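Local coordinates for protein sensor histidine kinase (Pseudomonas syringae pv. tomato, PDB 3CIT) that probably acts as a phosphorelay sensor kinase of a two-component system, this piece being its GAF domain, at residues Q6-S9 against R10-R13. Sequence-based numbering, arbitrary orientation.
Sequences QSQS and RAAR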
loop_
_atom_site.group_PDB
_atom_site.type_symbol
_atom_site.label_atom_id
_atom_site.label_comp_id
_atom_site.label_asym_id
_atom_site.label_seq_id
_atom_site.Cartn_x
_atom_site.Cartn_y
_atom_site.Cartn_z
ATOM N N GLN A 6 4.764 0.892 21.829
ATOM C CA GLN A 6 4.042 0.981 20.564
ATOM C C GLN A 6 3.044 2.155 20.585
ATOM O O GLN A 6 2.960 2.899 19.620
ATOM C CB GLN A 6 3.338 -0.336 20.202
ATOM C CG GLN A 6 2.707 -0.326 18.754
ATOM C CD GLN A 6 3.716 -0.206 17.578
ATOM O OE1 GLN A 6 4.437 0.809 17.409
ATOM N NE2 GLN A 6 3.749 -1.245 16.743
ATOM N N SER A 7 2.306 2.314 21.684
ATOM C CA SER A 7 1.388 3.468 21.829
ATOM C C SER A 7 2.172 4.786 21.713
ATOM O O SER A 7 1.780 5.679 20.996
ATOM C CB SER A 7 0.610 3.359 23.150
ATOM O OG SER A 7 -0.380 4.367 23.335
ATOM N N GLN A 8 3.311 4.892 22.392
ATOM C CA GLN A 8 4.144 6.103 22.300
ATOM C C GLN A 8 4.749 6.337 20.893
ATOM O O GLN A 8 4.852 7.467 20.416
ATOM C CB GLN A 8 5.266 6.062 23.352
ATOM C CG GLN A 8 4.772 6.220 24.796
ATOM C CD GLN A 8 4.228 7.621 25.081
ATOM O OE1 GLN A 8 3.084 7.948 24.731
ATOM N NE2 GLN A 8 5.051 8.453 25.722
ATOM N N SER A 9 5.161 5.266 20.229
ATOM C CA SER A 9 5.606 5.399 18.846
ATOM C C SER A 9 4.478 5.841 17.939
ATOM O O SER A 9 4.701 6.645 17.021
ATOM C CB SER A 9 6.206 4.095 18.330
ATOM O OG SER A 9 7.386 3.800 19.045
ATOM N N ARG A 10 3.272 5.319 18.187
ATOM C CA ARG A 10 2.135 5.700 17.386
ATOM C C ARG A 10 1.780 7.176 17.629
ATOM O O ARG A 10 1.451 7.885 16.691
ATOM C CB ARG A 10 0.965 4.741 17.597
ATOM C CG ARG A 10 1.202 3.429 16.828
ATOM C CD ARG A 10 0.263 2.257 17.222
ATOM N NE ARG A 10 0.202 1.315 16.097
ATOM C CZ ARG A 10 -0.333 0.094 16.140
ATOM N NH1 ARG A 10 -0.364 -0.627 15.028
ATOM N NH2 ARG A 10 -0.904 -0.366 17.231
ATOM N N ALA A 11 1.876 7.645 18.864
ATOM C CA ALA A 11 1.701 9.084 19.136
ATOM C C ALA A 11 2.695 9.938 18.339
ATOM O O ALA A 11 2.305 10.958 17.747
ATOM C CB ALA A 11 1.792 9.380 20.676
ATOM N N ALA A 12 3.962 9.514 18.271
ATOM C CA ALA A 12 5.015 10.236 17.510
ATOM C C ALA A 12 4.740 10.293 16.001
ATOM O O ALA A 12 4.960 11.337 15.340
ATOM C CB ALA A 12 6.391 9.602 17.765
ATOM N N ARG A 13 4.237 9.183 15.456
ATOM C CA ARG A 13 3.818 9.107 14.035
ATOM C C ARG A 13 2.653 10.038 13.759
ATOM O O ARG A 13 2.666 10.789 12.778
ATOM C CB ARG A 13 3.431 7.679 13.666
ATOM C CG ARG A 13 4.600 6.727 13.680
ATOM C CD ARG A 13 4.194 5.255 13.682
ATOM N NE ARG A 13 5.401 4.478 13.933
ATOM C CZ ARG A 13 5.531 3.415 14.708
ATOM N NH1 ARG A 13 4.496 2.798 15.235
ATOM N NH2 ARG A 13 6.736 2.896 14.857
HETATM O O HOH W 1 7.226 0.306 16.427
#
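Q6 and R13, two turns apart on the N-terminal helix 3-26 of this GAF domain, join side chain to side chain: R13 NH1 donates to Q6 OE1 at 2.9 Å, with an N-H...O angle of 158°. The oxygen sits at the guanidinium edge, close to that group's plane, whereas NH1 lies above the amide carbonyl plane; the two flat groups stand steeply to one another. A water closes a small ring beside this bond, donating to Q6 OE1 and accepting from R13 NH2, so the amide oxygen takes two hydrogen bonds. The Q6 chain bends at chi2 (65°), turning its amide along the helix toward R13. One turn on from Q6, R10 stacks its guanidinium on that amide, the planes 20° apart and offset, with Q6 CG 3.9 Å from R10 NH2. Beneath run the i to i+4 backbone bonds of the α-helix, from R10 N to Q6 O through R13 N to S9 O.

This start of the helix lies where the chain meets two other subunits and its own helix 128-156, whose E129 forms salt bridges with R10 and R13, and D130 with R13. R10 also donates to the P126 and A125 carbonyls of a third subunit of the four-chain assembly, whose D127 accepts from Q6 NE2. At the contact with a second subunit, S7 OG and Q8 OE1 both hydrogen-bond to its R10 NH2. S9 OG bonds back to R5 O, while S9 CB covers one face of the R13 guanidinium, 3.7 Å from R13 CZ.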